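Local atomic coordinates of Ufm1-specific protease (Caenorhabditis elegans, PDB entry 5EJJ), a protein that hydrolyses the peptide bond at the C-terminal glycine of the ubiquitin-like modifier Ufm1, acting as a thiol protease that releases Ufm1 from its target proteins. Residues Gly192-Pro195 and Tyr196-Val199; Thr308-Thr311 and Asp312-Arg316; Ile450-Val453 and Leu454-Leu458. All coordinates share one frame; numbering follows the deposited sequence.

How the interactions relate
All three contacts are local and come in series along the chain: interaction 1 in the loop between helix 187-190 and strand 199-205, interaction 2 at the start of helix 312-325, and interaction 3 at the end of helix 447-457. None touches another; centres lie about 31 Å (interactions 1 and 2), about 35 Å (1 and 3) and about 28 Å (2 and 3) apart, and even the nearest atoms of interactions 2 and 3 are about 15 Å apart. Interactions 1 and 2 fall in the UfSP2 N-terminal family region, interaction 3 in the C78 peptidase region. They are separate local elements, a turn, a helix start and a helix end, the last nearest the inferred catalytic residues.

Interaction 1 of 3, residues Gly192-Pro195 and Tyr196-Val199; sequences GAVP and YKDV
Asp198 folds back onto Val194, its carboxylate lying alongside the preceding backbone. Its CG stands anti to its own carbonyl carbon (chi1 -52°), which directs Asp198 OD2 to Val194 N at 2.8 Å. The N-H approaches from above the carboxylate plane, 58° out of it, so the group is met over its flat side. In the reverse direction Val194 O is gripped by two donors, Asp198 N at 3.0 Å and Lys197 N at 3.2 Å; the latter bond closes a type I turn with Pro195 and Tyr196 at its corners. Over this turn Val194 touches both neighbours: its CB meets Tyr196 CE1 at 3.9 Å, the ring lying oblique to it, and its CG2 lies 3.9 Å from Lys197 CG, where the two side chains slant across each other. The Lys197 chain bends at chi3 and chi4 and brings NZ to 3.5 Å from Asp198 OD1, a salt bridge that engages the carboxylate's second oxygen. The turn links helix 187-190 to strand 199-205 and is tied to the adjoining strand 127-139, where Ser128 bonds Pro195 O and the Asp198 backbone, while Tyr196 packs on loop residues Met124, Leu294 and Leu341.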
ATOM      1  N   GLY A 192      11.125  -7.646  14.140  1.00 26.67           N
ATOM      2  CA  GLY A 192      11.175  -8.014  12.742  1.00 24.44           C
ATOM      3  C   GLY A 192       9.902  -7.484  12.142  1.00 32.38           C
ATOM      4  O   GLY A 192       9.227  -8.149  11.356  1.00 40.88           O
ATOM      5  N   ALA A 193       9.539  -6.275  12.546  1.00 33.68           N
ATOM      6  CA  ALA A 193       8.231  -5.756  12.182  1.00 31.67           C
ATOM      7  C   ALA A 193       8.176  -5.181  10.756  1.00 32.09           C
ATOM      8  O   ALA A 193       9.210  -4.869  10.145  1.00 32.68           O
ATOM      9  CB  ALA A 193       7.757  -4.742  13.221  1.00 28.79           C
ATOM     10  N   VAL A 194       6.974  -5.058  10.218  1.00 25.21           N
ATOM     11  CA  VAL A 194       6.811  -4.344   8.964  1.00 28.43           C
ATOM     12  C   VAL A 194       5.723  -3.261   9.016  1.00 28.85           C
ATOM     13  O   VAL A 194       4.607  -3.510   9.463  1.00 33.80           O
ATOM     14  CB  VAL A 194       6.547  -5.298   7.781  1.00 30.68           C
ATOM     15  CG1 VAL A 194       7.842  -5.866   7.276  1.00 27.50           C
ATOM     16  CG2 VAL A 194       5.564  -6.389   8.176  1.00 35.45           C
ATOM     17  N   PRO A 195       6.042  -2.064   8.513  1.00 24.26           N
ATOM     18  CA  PRO A 195       5.175  -0.877   8.589  1.00 27.21           C
ATOM     19  C   PRO A 195       3.712  -1.037   8.107  1.00 23.56           C
ATOM     20  O   PRO A 195       2.861  -0.266   8.556  1.00 16.33           O
ATOM     21  CB  PRO A 195       5.911   0.145   7.703  1.00 21.83           C
ATOM     22  CG  PRO A 195       6.787  -0.688   6.818  1.00 23.63           C
ATOM     23  CD  PRO A 195       7.234  -1.808   7.694  1.00 23.48           C
ATOM     24  N   TYR A 196       3.414  -1.985   7.219  1.00 25.54           N
ATOM     25  CA  TYR A 196       2.054  -2.038   6.671  1.00 25.27           C
ATOM     26  C   TYR A 196       1.111  -2.950   7.452  1.00 29.35           C
ATOM     27  O   TYR A 196      -0.052  -3.086   7.074  1.00 30.67           O
ATOM     28  CB  TYR A 196       2.037  -2.392   5.178  1.00 23.24           C
ATOM     29  CG  TYR A 196       2.603  -3.764   4.873  1.00 32.20           C
ATOM     30  CD1 TYR A 196       3.956  -3.942   4.682  1.00 30.19           C
ATOM     31  CD2 TYR A 196       1.784  -4.880   4.788  1.00 35.06           C
ATOM     32  CE1 TYR A 196       4.487  -5.187   4.423  1.00 35.49           C
ATOM     33  CE2 TYR A 196       2.311  -6.140   4.526  1.00 36.39           C
ATOM     34  CZ  TYR A 196       3.668  -6.287   4.342  1.00 37.35           C
ATOM     35  OH  TYR A 196       4.221  -7.528   4.077  1.00 36.07           O
ATOM     36  N   LYS A 197       1.589  -3.560   8.536  1.00 25.89           N
ATOM     37  CA  LYS A 197       0.698  -4.394   9.324  1.00 27.65           C
ATOM     38  C   LYS A 197       1.105  -4.610  10.782  1.00 32.28           C
ATOM     39  O   LYS A 197       0.329  -5.152  11.564  1.00 42.08           O
ATOM     40  CB  LYS A 197       0.473  -5.745   8.640  1.00 37.06           C
ATOM     41  CG  LYS A 197       1.723  -6.623   8.551  1.00 42.96           C
ATOM     42  CD  LYS A 197       1.428  -7.979   7.894  1.00 46.08           C
ATOM     43  CE  LYS A 197       1.046  -9.035   8.934  1.00 55.87           C
ATOM     44  NZ  LYS A 197       2.216  -9.508   9.755  1.00 53.64           N
ATOM     45  N   ASP A 198       2.302  -4.210  11.174  1.00 28.19           N
ATOM     46  CA  ASP A 198       2.625  -4.280  12.601  1.00 32.23           C
ATOM     47  C   ASP A 198       2.433  -2.909  13.250  1.00 31.81           C
ATOM     48  O   ASP A 198       3.271  -2.013  13.109  1.00 29.19           O
ATOM     49  CB  ASP A 198       4.022  -4.856  12.843  1.00 34.20           C
ATOM     50  CG  ASP A 198       4.216  -6.176  12.136  1.00 46.93           C
ATOM     51  OD1 ASP A 198       3.186  -6.757  11.719  1.00 53.00           O
ATOM     52  OD2 ASP A 198       5.377  -6.622  11.979  1.00 46.88           O
ATOM     53  N   VAL A 199       1.315  -2.774  13.962  1.00 30.17           N
ATOM     54  CA  VAL A 199       0.787  -1.482  14.363  1.00 21.91           C
ATOM     55  C   VAL A 199       0.602  -1.399  15.865  1.00 21.44           C
ATOM     56  O   VAL A 199      -0.170  -2.167  16.411  1.00 29.98           O
ATOM     57  CB  VAL A 199      -0.594  -1.278  13.741  1.00 18.95           C
ATOM     58  CG1 VAL A 199      -1.164   0.028  14.153  1.00 20.93           C
ATOM     59  CG2 VAL A 199      -0.517  -1.335  12.243  1.00 22.20           C
TER

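Interaction 2 of 3, residues Thr308-Thr311 and Asp312-Arg316; sequences TKWT and DNEQR
Glu314 reaches back obliquely across Thr311, and most of its side chain meets the residues just before the helix. Glu314 CB lies 3.9 Å from Trp310 CB and near Thr311 OG1. CG is anti to the carbonyl carbon (chi1 -77°), a rotation that sends the extended chain toward the preceding loop. CG and CD both pass Thr311 OG1, CD also CG2, before the carboxylate divides. At the tip Glu314 OE1 accepts from Thr311 N at 3.1 Å; the bond is nearly straight (171° at the hydrogen) and reaches OE1 on the anti side, 24° out of the carboxylate plane. OE2 has a long, weak ion pair with Arg283, which also makes a cation-pi contact with the Trp310 ring. The return bond runs from Glu314 N to Thr311 OG1, 2.8 Å. Trp310 brings the edge of its ring, at CE3, to 3.7 Å from Glu314 O. One residue on, Gln315 N donates to Thr311 O at 2.9 Å, the first turn's backbone bond, and Gln315 NE2 adds a weak 3.3 Å bond to Trp310 O. The reciprocal pair of side-chain-to-backbone bonds between Thr311 and Glu314 is the capping box that opens helix 312-325, with Thr311 as N-cap.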
ATOM      1  N   THR A 308     -12.140  15.030   0.265  1.00 31.04           N
ATOM      2  CA  THR A 308     -13.259  14.149  -0.064  1.00 32.24           C
ATOM      3  C   THR A 308     -14.635  14.830  -0.193  1.00 40.46           C
ATOM      4  O   THR A 308     -15.648  14.155  -0.445  1.00 39.13           O
ATOM      5  CB  THR A 308     -13.372  13.001   0.943  1.00 33.85           C
ATOM      6  OG1 THR A 308     -13.080  13.487   2.268  1.00 27.15           O
ATOM      7  CG2 THR A 308     -12.427  11.874   0.561  1.00 26.72           C
ATOM      8  N   LYS A 309     -14.679  16.148  -0.015  1.00 38.67           N
ATOM      9  CA  LYS A 309     -15.914  16.878  -0.253  1.00 34.17           C
ATOM     10  C   LYS A 309     -15.891  17.587  -1.598  1.00 37.86           C
ATOM     11  O   LYS A 309     -16.841  18.267  -1.943  1.00 46.38           O
ATOM     12  CB  LYS A 309     -16.206  17.866   0.871  1.00 41.42           C
ATOM     13  CG  LYS A 309     -16.710  17.207   2.161  1.00 47.76           C
ATOM     14  CD  LYS A 309     -18.003  16.420   1.952  1.00 52.43           C
ATOM     15  CE  LYS A 309     -18.470  15.739   3.240  1.00 56.16           C
ATOM     16  NZ  LYS A 309     -19.785  15.039   3.065  1.00 69.47           N
ATOM     17  N   TRP A 310     -14.809  17.425  -2.354  1.00 37.65           N
ATOM     18  CA  TRP A 310     -14.776  17.856  -3.754  1.00 37.98           C
ATOM     19  C   TRP A 310     -15.706  16.972  -4.615  1.00 45.90           C
ATOM     20  O   TRP A 310     -16.235  15.944  -4.154  1.00 38.52           O
ATOM     21  CB  TRP A 310     -13.341  17.803  -4.306  1.00 37.27           C
ATOM     22  CG  TRP A 310     -12.382  18.844  -3.746  1.00 33.59           C
ATOM     23  CD1 TRP A 310     -12.655  19.795  -2.808  1.00 34.49           C
ATOM     24  CD2 TRP A 310     -11.003  19.028  -4.102  1.00 34.32           C
ATOM     25  NE1 TRP A 310     -11.538  20.561  -2.559  1.00 31.61           N
ATOM     26  CE2 TRP A 310     -10.510  20.104  -3.339  1.00 32.79           C
ATOM     27  CE3 TRP A 310     -10.134  18.381  -4.984  1.00 34.81           C
ATOM     28  CZ2 TRP A 310      -9.197  20.544  -3.434  1.00 28.95           C
ATOM     29  CZ3 TRP A 310      -8.832  18.828  -5.078  1.00 29.72           C
ATOM     30  CH2 TRP A 310      -8.377  19.895  -4.312  1.00 27.61           C
ATOM     31  N   THR A 311     -15.911  17.368  -5.870  1.00 51.05           N
ATOM     32  CA  THR A 311     -16.695  16.536  -6.789  1.00 53.61           C
ATOM     33  C   THR A 311     -15.909  15.275  -7.125  1.00 48.86           C
ATOM     34  O   THR A 311     -14.674  15.311  -7.150  1.00 46.43           O
ATOM     35  CB  THR A 311     -16.996  17.258  -8.118  1.00 53.37           C
ATOM     36  OG1 THR A 311     -15.838  17.218  -8.963  1.00 53.42           O
ATOM     37  CG2 THR A 311     -17.402  18.701  -7.877  1.00 52.20           C
ATOM     38  N   ASP A 312     -16.616  14.178  -7.402  1.00 49.35           N
ATOM     39  CA  ASP A 312     -15.970  12.930  -7.834  1.00 50.23           C
ATOM     40  C   ASP A 312     -14.932  13.184  -8.919  1.00 49.06           C
ATOM     41  O   ASP A 312     -13.862  12.571  -8.933  1.00 49.81           O
ATOM     42  CB  ASP A 312     -16.992  11.905  -8.337  1.00 46.31           C
ATOM     43  CG  ASP A 312     -17.808  11.297  -7.214  1.00 60.74           C
ATOM     44  OD1 ASP A 312     -18.848  11.884  -6.838  1.00 68.78           O
ATOM     45  OD2 ASP A 312     -17.402  10.233  -6.700  1.00 65.34           O
ATOM     46  N   ASN A 313     -15.235  14.107  -9.818  1.00 45.00           N
ATOM     47  CA  ASN A 313     -14.307  14.385 -10.883  1.00 45.08           C
ATOM     48  C   ASN A 313     -13.101  15.145 -10.377  1.00 46.32           C
ATOM     49  O   ASN A 313     -11.963  14.885 -10.784  1.00 48.26           O
ATOM     50  CB  ASN A 313     -14.974  15.173 -11.999  1.00 51.07           C
ATOM     51  CG  ASN A 313     -14.185  15.102 -13.283  1.00 50.06           C
ATOM     52  OD1 ASN A 313     -14.102  14.035 -13.898  1.00 49.29           O
ATOM     53  ND2 ASN A 313     -13.575  16.224 -13.686  1.00 39.31           N
ATOM     54  N   GLU A 314     -13.354  16.097  -9.493  1.00 44.59           N
ATOM     55  CA  GLU A 314     -12.275  16.924  -8.987  1.00 46.56           C
ATOM     56  C   GLU A 314     -11.318  16.064  -8.162  1.00 42.91           C
ATOM     57  O   GLU A 314     -10.116  16.324  -8.115  1.00 37.68           O
ATOM     58  CB  GLU A 314     -12.839  18.088  -8.177  1.00 47.64           C
ATOM     59  CG  GLU A 314     -13.400  19.205  -9.036  1.00 50.67           C
ATOM     60  CD  GLU A 314     -14.170  20.233  -8.231  1.00 58.35           C
ATOM     61  OE1 GLU A 314     -14.636  19.888  -7.111  1.00 52.14           O
ATOM     62  OE2 GLU A 314     -14.294  21.386  -8.718  1.00 59.80           O
ATOM     63  N   GLN A 315     -11.864  15.026  -7.534  1.00 38.80           N
ATOM     64  CA  GLN A 315     -11.057  14.060  -6.819  1.00 33.17           C
ATOM     65  C   GLN A 315     -10.180  13.233  -7.752  1.00 37.63           C
ATOM     66  O   GLN A 315      -8.978  13.102  -7.522  1.00 38.91           O
ATOM     67  CB  GLN A 315     -11.934  13.160  -5.971  1.00 33.74           C
ATOM     68  CG  GLN A 315     -12.649  13.920  -4.872  1.00 34.12           C
ATOM     69  CD  GLN A 315     -13.185  13.006  -3.791  1.00 36.25           C
ATOM     70  OE1 GLN A 315     -12.586  11.971  -3.480  1.00 39.21           O
ATOM     71  NE2 GLN A 315     -14.318  13.381  -3.209  1.00 36.06           N
ATOM     72  N   ARG A 316     -10.771  12.682  -8.805  1.00 41.47           N
ATOM     73  CA  ARG A 316     -10.008  11.934  -9.800  1.00 38.66           C
ATOM     74  C   ARG A 316      -8.828  12.737 -10.326  1.00 33.10           C
ATOM     75  O   ARG A 316      -7.747  12.195 -10.523  1.00 34.06           O
ATOM     76  CB  ARG A 316     -10.896  11.524 -10.979  1.00 47.04           C
ATOM     77  CG  ARG A 316     -10.540  10.156 -11.592  1.00 49.64           C
ATOM     78  CD  ARG A 316     -11.384   9.841 -12.832  1.00 45.81           C
ATOM     79  NE  ARG A 316     -10.739  10.308 -14.054  1.00 47.10           N
ATOM     80  CZ  ARG A 316     -10.140   9.495 -14.919  1.00 54.76           C
ATOM     81  NH1 ARG A 316     -10.132   8.181 -14.685  1.00 55.20           N
ATOM     82  NH2 ARG A 316      -9.562   9.988 -16.016  1.00 43.20           N
TER

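Interaction 3 of 3, residues Ile450-Val453 and Leu454-Leu458; sequences ISFV and LNELL
The closing turns of helix 447-457 in the C78 peptidase region set Val453 beside Leu457, one turn on. The two side chains run side by side and point the same way, with Val453 CG1 3.7 Å from Leu457 CD1. Val453 CG1 is anti to the backbone N (chi1 -178°), which places that methyl next to the leucine branch. Glu456 instead crosses Phe452 at a slant on the more exposed flank: Glu456 OE2 comes to 3.4 Å from Phe452 CE2, the carboxylate and ring planes being 55° apart. The backbone records how the helix changes along its length. Leu454 N donates to Ile450 O at 3.2 Å, the regular i to i+4 pattern. Further on, Phe452 O takes Asn455 N at 2.8 Å, with the donor 69° above the carbonyl plane, and only a weak bond from Glu456 N. Val453 O accepts both Glu456 N at 3.3 Å and Leu457 N at 2.8 Å, so i+3 and i+4 bonds share one carbonyl. On the inner side Val453 and Leu454 touch Phe401, and Leu457 touches Trp405, both on helix 396-409, whose first residue is the inferred catalytic Cys396; the side chain of Ile450 is about 9 Å from that of Cys396. Mixed i+3 and i+4 bonding is characteristic of a helix C-terminus, here packed on the cysteine-bearing helix of a clan CA protease.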
ATOM      1  N   ILE A 450     -19.911 -18.131 -11.023  1.00 53.60           N
ATOM      2  CA  ILE A 450     -18.885 -17.224 -10.506  1.00 43.59           C
ATOM      3  C   ILE A 450     -18.567 -16.157 -11.549  1.00 45.60           C
ATOM      4  O   ILE A 450     -18.599 -14.963 -11.260  1.00 48.72           O
ATOM      5  CB  ILE A 450     -17.597 -17.988 -10.123  1.00 40.51           C
ATOM      6  CG1 ILE A 450     -17.686 -18.506  -8.692  1.00 41.21           C
ATOM      7  CG2 ILE A 450     -16.350 -17.118 -10.286  1.00 36.34           C
ATOM      8  CD1 ILE A 450     -16.377 -19.082  -8.196  1.00 41.14           C
ATOM      9  N   SER A 451     -18.297 -16.588 -12.774  1.00 42.25           N
ATOM     10  CA  SER A 451     -18.001 -15.661 -13.851  1.00 44.47           C
ATOM     11  C   SER A 451     -19.190 -14.756 -14.147  1.00 50.19           C
ATOM     12  O   SER A 451     -19.030 -13.633 -14.632  1.00 50.28           O
ATOM     13  CB  SER A 451     -17.604 -16.430 -15.107  1.00 47.77           C
ATOM     14  OG  SER A 451     -17.682 -15.600 -16.253  1.00 62.03           O
ATOM     15  N   PHE A 452     -20.384 -15.254 -13.847  1.00 53.35           N
ATOM     16  CA  PHE A 452     -21.626 -14.564 -14.180  1.00 56.60           C
ATOM     17  C   PHE A 452     -22.022 -13.523 -13.123  1.00 57.02           C
ATOM     18  O   PHE A 452     -22.327 -12.375 -13.467  1.00 58.06           O
ATOM     19  CB  PHE A 452     -22.743 -15.596 -14.385  1.00 61.57           C
ATOM     20  CG  PHE A 452     -24.070 -14.995 -14.781  1.00 68.36           C
ATOM     21  CD1 PHE A 452     -24.305 -14.596 -16.098  1.00 65.34           C
ATOM     22  CD2 PHE A 452     -25.090 -14.844 -13.837  1.00 63.89           C
ATOM     23  CE1 PHE A 452     -25.530 -14.042 -16.461  1.00 71.65           C
ATOM     24  CE2 PHE A 452     -26.315 -14.290 -14.192  1.00 63.08           C
ATOM     25  CZ  PHE A 452     -26.538 -13.889 -15.504  1.00 67.61           C
ATOM     26  N   VAL A 453     -22.028 -13.940 -11.852  1.00 51.88           N
ATOM     27  CA  VAL A 453     -22.253 -13.051 -10.705  1.00 51.36           C
ATOM     28  C   VAL A 453     -21.312 -11.841 -10.756  1.00 50.94           C
ATOM     29  O   VAL A 453     -21.730 -10.694 -10.632  1.00 50.13           O
ATOM     30  CB  VAL A 453     -22.013 -13.804  -9.373  1.00 50.74           C
ATOM     31  CG1 VAL A 453     -22.291 -12.904  -8.185  1.00 50.18           C
ATOM     32  CG2 VAL A 453     -22.860 -15.054  -9.303  1.00 44.83           C
ATOM     33  N   LEU A 454     -20.034 -12.133 -10.938  1.00 50.41           N
ATOM     34  CA  LEU A 454     -19.005 -11.150 -11.249  1.00 52.01           C
ATOM     35  C   LEU A 454     -19.351 -10.212 -12.410  1.00 52.05           C
ATOM     36  O   LEU A 454     -18.918  -9.066 -12.431  1.00 52.26           O
ATOM     37  CB  LEU A 454     -17.723 -11.900 -11.620  1.00 55.37           C
ATOM     38  CG  LEU A 454     -16.403 -11.536 -10.961  1.00 47.99           C
ATOM     39  CD1 LEU A 454     -16.631 -11.132  -9.512  1.00 45.17           C
ATOM     40  CD2 LEU A 454     -15.505 -12.754 -11.059  1.00 38.25           C
ATOM     41  N   ASN A 455     -20.097 -10.700 -13.398  1.00 57.30           N
ATOM     42  CA  ASN A 455     -20.397  -9.880 -14.577  1.00 62.12           C
ATOM     43  C   ASN A 455     -21.549  -8.891 -14.385  1.00 62.77           C
ATOM     44  O   ASN A 455     -21.650  -7.898 -15.113  1.00 60.27           O
ATOM     45  CB  ASN A 455     -20.665 -10.745 -15.811  1.00 66.02           C
ATOM     46  CG  ASN A 455     -20.764  -9.919 -17.099  1.00 69.50           C
ATOM     47  OD1 ASN A 455     -20.189  -8.830 -17.208  1.00 64.87           O
ATOM     48  ND2 ASN A 455     -21.495 -10.443 -18.081  1.00 71.58           N
ATOM     49  N   GLU A 456     -22.417  -9.147 -13.413  1.00 58.61           N
ATOM     50  CA  GLU A 456     -23.520  -8.225 -13.203  1.00 59.70           C
ATOM     51  C   GLU A 456     -23.579  -7.625 -11.807  1.00 54.85           C
ATOM     52  O   GLU A 456     -24.407  -6.759 -11.546  1.00 62.28           O
ATOM     53  CB  GLU A 456     -24.861  -8.842 -13.610  1.00 72.02           C
ATOM     54  CG  GLU A 456     -25.348  -9.957 -12.720  1.00 73.69           C
ATOM     55  CD  GLU A 456     -26.583 -10.617 -13.291  1.00 88.02           C
ATOM     56  OE1 GLU A 456     -26.898 -10.325 -14.469  1.00 86.73           O
ATOM     57  OE2 GLU A 456     -27.232 -11.418 -12.571  1.00 94.21           O
ATOM     58  N   LEU A 457     -22.708  -8.067 -10.911  1.00 53.69           N
ATOM     59  CA  LEU A 457     -22.497  -7.303  -9.683  1.00 51.37           C
ATOM     60  C   LEU A 457     -21.332  -6.327  -9.851  1.00 49.35           C
ATOM     61  O   LEU A 457     -21.193  -5.386  -9.078  1.00 56.28           O
ATOM     62  CB  LEU A 457     -22.279  -8.206  -8.464  1.00 44.00           C
ATOM     63  CG  LEU A 457     -23.468  -9.085  -8.088  1.00 41.73           C
ATOM     64  CD1 LEU A 457     -23.338  -9.664  -6.668  1.00 35.90           C
ATOM     65  CD2 LEU A 457     -24.754  -8.302  -8.260  1.00 44.55           C
ATOM     66  N   LEU A 458     -20.514  -6.536 -10.879  1.00 48.47           N
ATOM     67  CA  LEU A 458     -19.307  -5.744 -11.041  1.00 49.15           C
ATOM     68  C   LEU A 458     -19.013  -5.287 -12.457  1.00 53.11           C
ATOM     69  O   LEU A 458     -17.962  -4.695 -12.686  1.00 58.07           O
ATOM     70  CB  LEU A 458     -18.093  -6.504 -10.518  1.00 52.13           C
ATOM     71  CG  LEU A 458     -17.957  -6.574  -9.003  1.00 49.87           C
ATOM     72  CD1 LEU A 458     -16.671  -7.296  -8.610  1.00 45.83           C
ATOM     73  CD2 LEU A 458     -18.018  -5.193  -8.406  1.00 42.75           C
TER